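Long-range contacts in carbohydrate deacetylase Agd3 (Neosartorya fumigata, PDB 6NWZ), which removes acetyl groups from N-acetylated sugars of the exopolysaccharide galactosaminogalactan and is required for biofilm formation by this mould: residues A[152-158]-A[231-236]; A[346-351]-A[399-405]; A[407-411]-A[447-452]. One frame throughout, in Å; residues are numbered along the deposited sequence.

In the fold
Contact 1 comes first along the chain and closes before the other two open, which follow in series. It lies in the CBM87 region, where residues 152-158 settle on helix 224-237. Contacts 2 and 3 belong to the deacetylase domain, on the opposite side of the chain's centre, with centres about 54 Å and 45 Å from that of contact 1. Those two are neighbours, centres about 13 Å apart, because both use helix 400-417: its first turns meet residues 346-351, and the next ones meet the end of helix 441-449. Trp351 of contact 2 packs on Phe409 of contact 3, and helix 400-417 is thus flanked by a loop beside a glycan and by the end of helix 441-449.

Contact 1: A[152-158]-A[231-236]; sequences DFPTAGL and HAWITW
The Phe153 ring receives Ala232 CB over one face: the methyl carbon lies 4.0 Å from the ring centroid and 25° off the normal, a CH-pi contact displaced toward the rim at CE2. Trp236 is met differently, at its edge. Asp152 O lies near the indole plane, 3.5 Å from Trp236 CD1, and a water in the same plane accepts from Trp236 NE1 at 2.6 Å. That water donates in turn to Asp152 OD1, bridging loop and helix, while Asp152 OD2 forms a salt bridge with Lys183. Trp236 CB touches Phe153 CD1, and a chi1 of 180° sets CG anti to the backbone N and brings the CD1/NE1 edge to Asp152 and the water. A cation-pi contact with Arg115 engages the same indole, which lies beside the zinc ligand Glu210.

Further along, Leu158 CD1 reaches Ala232 CB at 3.8 Å, so this small methyl is shared between an aromatic face and a branched side chain. The 3-10 turn at 154-156 comes down on Thr235. Its OG1 is turned back to donate to His231 O at 2.6 Å, almost in line with the carbonyl, and Ala156 CB packs against that hydroxyl oxygen. The other branch, CG2, faces Thr155 OG1. Both segments belong to the CBM87 region, in which the loop after strand 144-147 covers helix 224-237, with Met212 of strand 209-214 touching Phe153 and Trp236. The chemistry is thus mostly apolar: Thr235 spends its proton within its own helix, and a single water joins the indole N-H to the carboxylate.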
loop_
_atom_site.group_PDB
_atom_site.type_symbol
_atom_site.label_atom_id
_atom_site.label_comp_id
_atom_site.label_asym_id
_atom_site.label_seq_id
_atom_site.Cartn_x
_atom_site.Cartn_y
_atom_site.Cartn_z
ATOM N N ASP A 152 1.400 23.311 -11.612
ATOM C CA ASP A 152 -0.000 23.514 -11.274
ATOM C C ASP A 152 -0.462 22.644 -10.112
ATOM O O ASP A 152 -1.554 22.874 -9.579
ATOM C CB ASP A 152 -0.885 23.252 -12.497
ATOM C CG ASP A 152 -0.633 24.241 -13.624
ATOM O OD1 ASP A 152 -1.223 25.341 -13.594
ATOM O OD2 ASP A 152 0.162 23.925 -14.536
ATOM N N PHE A 153 0.339 21.662 -9.704
ATOM C CA PHE A 153 0.017 20.794 -8.573
ATOM C C PHE A 153 1.306 20.468 -7.830
ATOM O O PHE A 153 1.742 19.310 -7.775
ATOM C CB PHE A 153 -0.700 19.527 -9.047
ATOM C CG PHE A 153 -0.175 18.980 -10.349
ATOM C CD1 PHE A 153 -0.702 19.410 -11.561
ATOM C CD2 PHE A 153 0.836 18.034 -10.363
ATOM C CE1 PHE A 153 -0.223 18.909 -12.762
ATOM C CE2 PHE A 153 1.321 17.528 -11.561
ATOM C CZ PHE A 153 0.790 17.965 -12.761
ATOM N N PRO A 154 1.941 21.478 -7.229
ATOM C CA PRO A 154 3.270 21.250 -6.641
ATOM C C PRO A 154 3.255 20.366 -5.404
ATOM O O PRO A 154 4.255 19.689 -5.134
ATOM C CB PRO A 154 3.757 22.669 -6.319
ATOM C CG PRO A 154 2.505 23.464 -6.143
ATOM C CD PRO A 154 1.505 22.880 -7.093
ATOM N N THR A 155 2.160 20.344 -4.642
ATOM C CA THR A 155 2.121 19.490 -3.461
ATOM C C THR A 155 1.957 18.016 -3.808
ATOM O O THR A 155 2.036 17.174 -2.908
ATOM C CB THR A 155 0.996 19.931 -2.514
ATOM O OG1 THR A 155 -0.240 19.998 -3.232
ATOM C CG2 THR A 155 1.301 21.291 -1.917
ATOM N N ALA A 156 1.732 17.684 -5.083
ATOM C CA ALA A 156 1.630 16.283 -5.476
ATOM C C ALA A 156 2.961 15.557 -5.350
ATOM O O ALA A 156 2.973 14.328 -5.230
ATOM C CB ALA A 156 1.104 16.171 -6.908
ATOM N N GLY A 157 4.076 16.283 -5.367
ATOM C CA GLY A 157 5.365 15.659 -5.154
ATOM C C GLY A 157 5.852 14.789 -6.285
ATOM O O GLY A 157 6.706 13.923 -6.066
ATOM N N LEU A 158 5.333 14.984 -7.493
ATOM C CA LEU A 158 5.779 14.211 -8.640
ATOM C C LEU A 158 7.045 14.832 -9.217
ATOM O O LEU A 158 7.129 16.054 -9.380
ATOM C CB LEU A 158 4.681 14.150 -9.699
ATOM C CG LEU A 158 3.321 13.658 -9.203
ATOM C CD1 LEU A 158 2.314 13.610 -10.343
ATOM C CD2 LEU A 158 3.464 12.296 -8.554
ATOM N N HIS A 231 -2.159 10.892 -9.044
ATOM C CA HIS A 231 -1.789 11.873 -8.032
ATOM C C HIS A 231 -1.702 13.282 -8.601
ATOM O O HIS A 231 -1.786 14.256 -7.843
ATOM C CB HIS A 231 -0.467 11.469 -7.383
ATOM C CG HIS A 231 -0.515 10.126 -6.726
ATOM N ND1 HIS A 231 -1.193 9.902 -5.547
ATOM C CD2 HIS A 231 0.014 8.934 -7.090
ATOM C CE1 HIS A 231 -1.070 8.630 -5.208
ATOM N NE2 HIS A 231 -0.342 8.021 -6.127
ATOM N N ALA A 232 -1.547 13.416 -9.916
ATOM C CA ALA A 232 -1.554 14.742 -10.518
ATOM C C ALA A 232 -2.959 15.333 -10.520
ATOM O O ALA A 232 -3.170 16.453 -10.042
ATOM C CB ALA A 232 -0.984 14.676 -11.934
ATOM N N TRP A 233 -3.944 14.590 -11.037
ATOM C CA TRP A 233 -5.275 15.174 -11.164
ATOM C C TRP A 233 -6.003 15.250 -9.828
ATOM O O TRP A 233 -6.839 16.138 -9.643
ATOM C CB TRP A 233 -6.113 14.418 -12.209
ATOM C CG TRP A 233 -6.542 13.007 -11.881
ATOM C CD1 TRP A 233 -5.985 11.855 -12.357
ATOM C CD2 TRP A 233 -7.647 12.604 -11.054
ATOM N NE1 TRP A 233 -6.657 10.762 -11.862
ATOM C CE2 TRP A 233 -7.681 11.193 -11.059
ATOM C CE3 TRP A 233 -8.600 13.296 -10.299
ATOM C CZ2 TRP A 233 -8.629 10.464 -10.341
ATOM C CZ3 TRP A 233 -9.541 12.568 -9.583
ATOM C CH2 TRP A 233 -9.548 11.167 -9.611
ATOM N N ILE A 234 -5.690 14.361 -8.884
ATOM C CA ILE A 234 -6.293 14.458 -7.556
ATOM C C ILE A 234 -5.791 15.703 -6.833
ATOM O O ILE A 234 -6.578 16.471 -6.267
ATOM C CB ILE A 234 -6.017 13.185 -6.738
ATOM C CG1 ILE A 234 -6.745 11.989 -7.355
ATOM C CG2 ILE A 234 -6.437 13.388 -5.286
ATOM C CD1 ILE A 234 -6.480 10.687 -6.643
ATOM N N THR A 235 -4.471 15.919 -6.837
ATOM C CA THR A 235 -3.911 17.094 -6.174
ATOM C C THR A 235 -4.387 18.380 -6.835
ATOM O O THR A 235 -4.662 19.375 -6.154
ATOM C CB THR A 235 -2.383 17.037 -6.184
ATOM O OG1 THR A 235 -1.936 15.772 -5.681
ATOM C CG2 THR A 235 -1.811 18.146 -5.321
ATOM N N TRP A 236 -4.482 18.381 -8.166
ATOM C CA TRP A 236 -4.945 19.571 -8.872
ATOM C C TRP A 236 -6.433 19.805 -8.643
ATOM O O TRP A 236 -6.863 20.946 -8.440
ATOM C CB TRP A 236 -4.643 19.443 -10.365
ATOM C CG TRP A 236 -5.092 20.620 -11.175
ATOM C CD1 TRP A 236 -4.414 21.789 -11.365
ATOM C CD2 TRP A 236 -6.317 20.744 -11.912
ATOM N NE1 TRP A 236 -5.140 22.633 -12.170
ATOM C CE2 TRP A 236 -6.313 22.016 -12.518
ATOM C CE3 TRP A 236 -7.417 19.905 -12.114
ATOM C CZ2 TRP A 236 -7.365 22.470 -13.312
ATOM C CZ3 TRP A 236 -8.461 20.358 -12.906
ATOM C CH2 TRP A 236 -8.426 21.629 -13.493
HETATM O O HOH W 1 -4.137 24.974 -12.592
#

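Contact 2: A[346-351]-A[399-405]; sequences TGTDLW and TYADVFK. With NAG (2-acetamido-2-deoxy-beta-D-glucopyranose), chain B.
Asp349 and Thr399 meet where loop 346-351 lies on the start of helix 400-417, within the deacetylase domain. Thr399 is the N-cap: its OG1 accepts from Asp402 N at 3.2 Å. The same hydroxyl donates to Asp349 OD1, meeting that oxygen nearly along its C-O axis, so one group both caps the helix and ties down the loop. Thr399 CG2, the other branch, lies against the backbone at Gly347 and Thr348.

Asp402 can be followed outward. Its CB approaches Trp351 CD1, and CG lies close to Leu350 N. OD2 takes the hydrogen of Leu350 N at 2.7 Å through its syn lone pair, while OD1 accepts a weak bond from Trp351 N at 3.4 Å. The carboxylate thereby receives two successive backbone N-H groups. Asp349 OD1 stands 3.9 Å from Asp402 OD1, a repulsion that the N-H donors and the helix start probably offset.

Trp351 lies against the next turn. Lys405 CB sits above its six-membered ring, 3.6 Å from the centroid and only 5° off the normal, and the chain then doubles back at chi3 and chi4 (-78° and -66°), laying CD and CE along the indole before NZ returns to Ala401 O. The indole N-H is held by Glu406, and Phe409 meets the ring edge-to-face. At the outer end, the loop borders the glycan carried by the protein: Thr348 OG1 shares a hydrogen bond of 3.1 Å with O6 of the N-acetylglucosamine.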
loop_
_atom_site.group_PDB
_atom_site.type_symbol
_atom_site.label_atom_id
_atom_site.label_comp_id
_atom_site.label_asym_id
_atom_site.label_seq_id
_atom_site.Cartn_x
_atom_site.Cartn_y
_atom_site.Cartn_z
ATOM N N THR A 346 -12.170 -30.645 17.612
ATOM C CA THR A 346 -11.506 -31.827 17.089
ATOM C C THR A 346 -9.994 -31.608 17.050
ATOM O O THR A 346 -9.470 -30.617 17.568
ATOM C CB THR A 346 -12.058 -32.172 15.704
ATOM O OG1 THR A 346 -11.667 -31.162 14.766
ATOM C CG2 THR A 346 -13.577 -32.263 15.747
ATOM N N GLY A 347 -9.283 -32.544 16.428
ATOM C CA GLY A 347 -7.840 -32.491 16.316
ATOM C C GLY A 347 -7.150 -33.353 17.361
ATOM O O GLY A 347 -7.767 -33.899 18.280
ATOM N N THR A 348 -5.829 -33.466 17.210
ATOM C CA THR A 348 -4.999 -34.239 18.125
ATOM C C THR A 348 -3.744 -33.450 18.470
ATOM O O THR A 348 -3.122 -32.844 17.593
ATOM C CB THR A 348 -4.608 -35.594 17.524
ATOM O OG1 THR A 348 -5.787 -36.274 17.077
ATOM C CG2 THR A 348 -3.897 -36.455 18.558
ATOM N N ASP A 349 -3.374 -33.464 19.749
ATOM C CA ASP A 349 -2.190 -32.742 20.191
ATOM C C ASP A 349 -0.933 -33.344 19.572
ATOM O O ASP A 349 -0.793 -34.568 19.475
ATOM C CB ASP A 349 -2.087 -32.767 21.718
ATOM C CG ASP A 349 -3.285 -32.125 22.401
ATOM O OD1 ASP A 349 -3.909 -31.229 21.797
ATOM O OD2 ASP A 349 -3.604 -32.513 23.546
ATOM N N LEU A 350 -0.016 -32.475 19.138
ATOM C CA LEU A 350 1.293 -32.910 18.669
ATOM C C LEU A 350 2.416 -32.617 19.650
ATOM O O LEU A 350 3.467 -33.261 19.569
ATOM C CB LEU A 350 1.633 -32.250 17.324
ATOM C CG LEU A 350 0.702 -32.536 16.145
ATOM C CD1 LEU A 350 1.338 -32.057 14.854
ATOM C CD2 LEU A 350 0.364 -34.013 16.060
ATOM N N TRP A 351 2.220 -31.679 20.571
ATOM C CA TRP A 351 3.284 -31.292 21.483
ATOM C C TRP A 351 3.645 -32.447 22.413
ATOM O O TRP A 351 2.768 -33.222 22.812
ATOM C CB TRP A 351 2.864 -30.073 22.305
ATOM C CG TRP A 351 3.176 -28.762 21.644
ATOM C CD1 TRP A 351 2.738 -28.333 20.426
ATOM C CD2 TRP A 351 3.987 -27.707 22.173
ATOM N NE1 TRP A 351 3.234 -27.081 20.160
ATOM C CE2 TRP A 351 4.001 -26.674 21.219
ATOM C CE3 TRP A 351 4.704 -27.538 23.361
ATOM C CZ2 TRP A 351 4.705 -25.487 21.416
ATOM C CZ3 TRP A 351 5.401 -26.362 23.555
ATOM C CH2 TRP A 351 5.398 -25.350 22.587
ATOM N N THR A 399 -4.944 -28.357 17.591
ATOM C CA THR A 399 -5.829 -28.240 18.737
ATOM C C THR A 399 -5.612 -26.914 19.457
ATOM O O THR A 399 -4.624 -26.210 19.238
ATOM C CB THR A 399 -5.595 -29.390 19.710
ATOM O OG1 THR A 399 -4.223 -29.380 20.121
ATOM C CG2 THR A 399 -5.911 -30.714 19.053
ATOM N N TYR A 400 -6.553 -26.583 20.344
ATOM C CA TYR A 400 -6.368 -25.424 21.210
ATOM C C TYR A 400 -5.119 -25.581 22.071
ATOM O O TYR A 400 -4.345 -24.630 22.231
ATOM C CB TYR A 400 -7.606 -25.218 22.085
ATOM C CG TYR A 400 -7.488 -24.073 23.074
ATOM C CD1 TYR A 400 -6.847 -24.245 24.295
ATOM C CD2 TYR A 400 -8.023 -22.826 22.791
ATOM C CE1 TYR A 400 -6.732 -23.210 25.195
ATOM C CE2 TYR A 400 -7.917 -21.782 23.693
ATOM C CZ TYR A 400 -7.269 -21.984 24.895
ATOM O OH TYR A 400 -7.150 -20.963 25.808
ATOM N N ALA A 401 -4.908 -26.774 22.633
ATOM C CA ALA A 401 -3.762 -26.992 23.512
ATOM C C ALA A 401 -2.445 -26.780 22.777
ATOM O O ALA A 401 -1.499 -26.212 23.338
ATOM C CB ALA A 401 -3.817 -28.396 24.111
ATOM N N ASP A 402 -2.355 -27.238 21.526
ATOM C CA ASP A 402 -1.134 -27.034 20.754
ATOM C C ASP A 402 -0.906 -25.553 20.485
ATOM O O ASP A 402 0.184 -25.023 20.735
ATOM C CB ASP A 402 -1.197 -27.813 19.435
ATOM C CG ASP A 402 -0.872 -29.291 19.601
ATOM O OD1 ASP A 402 -0.525 -29.718 20.725
ATOM O OD2 ASP A 402 -0.961 -30.030 18.596
ATOM N N VAL A 403 -1.933 -24.863 19.987
ATOM C CA VAL A 403 -1.755 -23.468 19.603
ATOM C C VAL A 403 -1.533 -22.592 20.828
ATOM O O VAL A 403 -0.777 -21.615 20.766
ATOM C CB VAL A 403 -2.956 -22.992 18.767
ATOM C CG1 VAL A 403 -2.723 -21.576 18.279
ATOM C CG2 VAL A 403 -3.178 -23.930 17.591
ATOM N N PHE A 404 -2.169 -22.925 21.955
ATOM C CA PHE A 404 -1.958 -22.152 23.177
ATOM C C PHE A 404 -0.491 -22.159 23.581
ATOM O O PHE A 404 0.055 -21.127 23.990
ATOM C CB PHE A 404 -2.823 -22.702 24.311
ATOM C CG PHE A 404 -2.836 -21.832 25.542
ATOM C CD1 PHE A 404 -1.801 -21.886 26.466
ATOM C CD2 PHE A 404 -3.885 -20.960 25.776
ATOM C CE1 PHE A 404 -1.813 -21.086 27.592
ATOM C CE2 PHE A 404 -3.901 -20.160 26.901
ATOM C CZ PHE A 404 -2.865 -20.222 27.809
ATOM N N LYS A 405 0.162 -23.317 23.480
ATOM C CA LYS A 405 1.588 -23.388 23.764
ATOM C C LYS A 405 2.420 -22.758 22.653
ATOM O O LYS A 405 3.490 -22.203 22.927
ATOM C CB LYS A 405 1.999 -24.843 23.999
ATOM C CG LYS A 405 1.358 -25.452 25.242
ATOM C CD LYS A 405 1.972 -26.791 25.612
ATOM C CE LYS A 405 1.459 -27.912 24.722
ATOM N NZ LYS A 405 0.007 -28.189 24.911
HETATM C C1 NAG B . -7.523 -33.305 11.039
HETATM C C2 NAG B . -7.286 -34.282 9.879
HETATM C C3 NAG B . -8.065 -35.576 10.098
HETATM C C4 NAG B . -7.744 -36.167 11.463
HETATM C C5 NAG B . -8.024 -35.126 12.541
HETATM C C6 NAG B . -7.677 -35.597 13.934
HETATM C C7 NAG B . -6.779 -33.048 7.817
HETATM C C8 NAG B . -7.333 -32.483 6.544
HETATM N N2 NAG B . -7.654 -33.675 8.610
HETATM O O3 NAG B . -7.736 -36.504 9.070
HETATM O O4 NAG B . -8.548 -37.320 11.692
HETATM O O5 NAG B . -7.235 -33.954 12.288
HETATM O O6 NAG B . -6.373 -36.154 13.987
HETATM O O7 NAG B . -5.593 -32.941 8.116
#

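Contact 3: A[407-411]-A[447-452]; sequences ISFNQ and WWDNGI
Gln411 and Asn450 cross at an oblique angle, their amide planes 74° apart, and are joined by one hydrogen bond. Gln411 NE2 donates to Asn450 OD1 at 3.3 Å, with an N-H...O angle of 146°. The donor stands above the carbonyl plane of Asn450, 51° out of it, so the bond bypasses the oxygen's lone-pair directions. An extended chain beyond CG carries the Gln411 amide over to its partner, and OE1 comes to rest beside Asn450 CB at 3.4 Å. The amide of Asn450 is steadied from its other end, since ND2 donates to Ala446 O.

Ile407 runs at about a right angle to Trp447 and divides its branches between three residues. CG1, beside the backbone N, reaches Trp447 CD1 at 3.9 Å, whereas CG2 points to Asn450 CB at 3.7 Å and to Ile452 CG1 at 4.0 Å. Ile430 of strand 429-430 touches Ile407, Trp447 and Ile452 alike, continuing the apolar cluster.

Helix 400-417 here packs on the last turn of helix 441-449 and the chain leaving it, inside the deacetylase domain. Trp447 NE1 finds its acceptor in Gln395 and Ser408 OG bonds to Phe404 O, so both polar groups are occupied away from this interface. The contact is therefore shared between Ile407 with its apolar neighbours and the Gln411-Asn450 amide pair, whose single bond, long and poorly directed, probably contributes modestly.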
loop_
_atom_site.group_PDB
_atom_site.type_symbol
_atom_site.label_atom_id
_atom_site.label_comp_id
_atom_site.label_asym_id
_atom_site.label_seq_id
_atom_site.Cartn_x
_atom_site.Cartn_y
_atom_site.Cartn_z
ATOM N N ILE A 407 1.819 -20.037 21.171
ATOM C CA ILE A 407 1.863 -18.605 21.460
ATOM C C ILE A 407 2.578 -18.325 22.776
ATOM O O ILE A 407 3.509 -17.519 22.831
ATOM C CB ILE A 407 0.432 -18.024 21.469
ATOM C CG1 ILE A 407 -0.268 -18.289 20.136
ATOM C CG2 ILE A 407 0.460 -16.534 21.774
ATOM C CD1 ILE A 407 0.437 -17.671 18.950
ATOM N N SER A 408 2.158 -18.992 23.854
ATOM C CA SER A 408 2.672 -18.660 25.179
ATOM C C SER A 408 4.161 -18.964 25.307
ATOM O O SER A 408 4.903 -18.191 25.927
ATOM C CB SER A 408 1.873 -19.410 26.242
ATOM O OG SER A 408 1.666 -20.757 25.856
ATOM N N PHE A 409 4.619 -20.084 24.744
ATOM C CA PHE A 409 6.039 -20.412 24.831
ATOM C C PHE A 409 6.886 -19.358 24.134
ATOM O O PHE A 409 7.913 -18.923 24.664
ATOM C CB PHE A 409 6.306 -21.791 24.226
ATOM C CG PHE A 409 6.120 -22.929 25.189
ATOM C CD1 PHE A 409 4.906 -23.129 25.826
ATOM C CD2 PHE A 409 7.156 -23.818 25.437
ATOM C CE1 PHE A 409 4.735 -24.186 26.703
ATOM C CE2 PHE A 409 6.990 -24.878 26.314
ATOM C CZ PHE A 409 5.778 -25.061 26.945
ATOM N N ASN A 410 6.469 -18.937 22.941
ATOM C CA ASN A 410 7.224 -17.920 22.227
ATOM C C ASN A 410 7.170 -16.579 22.948
ATOM O O ASN A 410 8.113 -15.788 22.849
ATOM C CB ASN A 410 6.701 -17.790 20.797
ATOM C CG ASN A 410 7.796 -17.471 19.803
ATOM O OD1 ASN A 410 8.895 -18.025 19.870
ATOM N ND2 ASN A 410 7.505 -16.569 18.873
ATOM N N GLN A 411 6.084 -16.308 23.676
ATOM C CA GLN A 411 6.018 -15.089 24.476
ATOM C C GLN A 411 7.018 -15.138 25.624
ATOM O O GLN A 411 7.728 -14.160 25.885
ATOM C CB GLN A 411 4.598 -14.879 25.011
ATOM C CG GLN A 411 3.570 -14.518 23.952
ATOM C CD GLN A 411 2.142 -14.588 24.468
ATOM O OE1 GLN A 411 1.251 -13.902 23.964
ATOM N NE2 GLN A 411 1.915 -15.426 25.474
ATOM N N TRP A 447 -4.934 -17.815 20.353
ATOM C CA TRP A 447 -4.304 -16.508 20.186
ATOM C C TRP A 447 -4.936 -15.488 21.119
ATOM O O TRP A 447 -4.238 -14.767 21.839
ATOM C CB TRP A 447 -4.432 -16.013 18.741
ATOM C CG TRP A 447 -3.911 -16.911 17.662
ATOM C CD1 TRP A 447 -3.366 -18.153 17.806
ATOM C CD2 TRP A 447 -3.895 -16.626 16.255
ATOM N NE1 TRP A 447 -3.015 -18.660 16.580
ATOM C CE2 TRP A 447 -3.327 -17.742 15.611
ATOM C CE3 TRP A 447 -4.305 -15.536 15.481
ATOM C CZ2 TRP A 447 -3.160 -17.799 14.230
ATOM C CZ3 TRP A 447 -4.138 -15.594 14.112
ATOM C CH2 TRP A 447 -3.572 -16.717 13.500
ATOM N N TRP A 448 -6.269 -15.415 21.114
ATOM C CA TRP A 448 -6.962 -14.383 21.871
ATOM C C TRP A 448 -6.796 -14.573 23.371
ATOM O O TRP A 448 -6.778 -13.590 24.119
ATOM C CB TRP A 448 -8.445 -14.373 21.500
ATOM C CG TRP A 448 -9.198 -13.214 22.076
ATOM C CD1 TRP A 448 -9.643 -13.076 23.360
ATOM C CD2 TRP A 448 -9.598 -12.028 21.385
ATOM N NE1 TRP A 448 -10.290 -11.876 23.511
ATOM C CE2 TRP A 448 -10.278 -11.213 22.313
ATOM C CE3 TRP A 448 -9.447 -11.573 20.071
ATOM C CZ2 TRP A 448 -10.807 -9.971 21.968
ATOM C CZ3 TRP A 448 -9.971 -10.342 19.730
ATOM C CH2 TRP A 448 -10.645 -9.555 20.675
ATOM N N ASP A 449 -6.693 -15.821 23.832
ATOM C CA ASP A 449 -6.514 -16.055 25.260
ATOM C C ASP A 449 -5.150 -15.577 25.741
ATOM O O ASP A 449 -4.983 -15.309 26.935
ATOM C CB ASP A 449 -6.734 -17.533 25.574
ATOM C CG ASP A 449 -8.186 -17.956 25.389
ATOM O OD1 ASP A 449 -9.036 -17.078 25.121
ATOM O OD2 ASP A 449 -8.479 -19.164 25.516
ATOM N N ASN A 450 -4.179 -15.459 24.841
ATOM C CA ASN A 450 -2.988 -14.670 25.095
ATOM C C ASN A 450 -3.208 -13.272 24.514
ATOM O O ASN A 450 -4.266 -12.965 23.965
ATOM C CB ASN A 450 -1.758 -15.368 24.518
ATOM C CG ASN A 450 -1.565 -16.768 25.088
ATOM O OD1 ASN A 450 -0.918 -16.949 26.121
ATOM N ND2 ASN A 450 -2.135 -17.764 24.417
ATOM N N GLY A 451 -2.212 -12.405 24.628
ATOM C CA GLY A 451 -2.433 -11.015 24.262
ATOM C C GLY A 451 -2.691 -10.686 22.800
ATOM O O GLY A 451 -2.620 -9.513 22.423
ATOM N N ILE A 452 -3.016 -11.684 21.973
ATOM C CA ILE A 452 -3.051 -11.516 20.520
ATOM C C ILE A 452 -4.436 -11.063 20.086
ATOM O O ILE A 452 -5.447 -11.689 20.430
ATOM C CB ILE A 452 -2.644 -12.816 19.803
ATOM C CG1 ILE A 452 -1.266 -13.272 20.269
ATOM C CG2 ILE A 452 -2.642 -12.622 18.293
ATOM C CD1 ILE A 452 -0.246 -12.163 20.304
#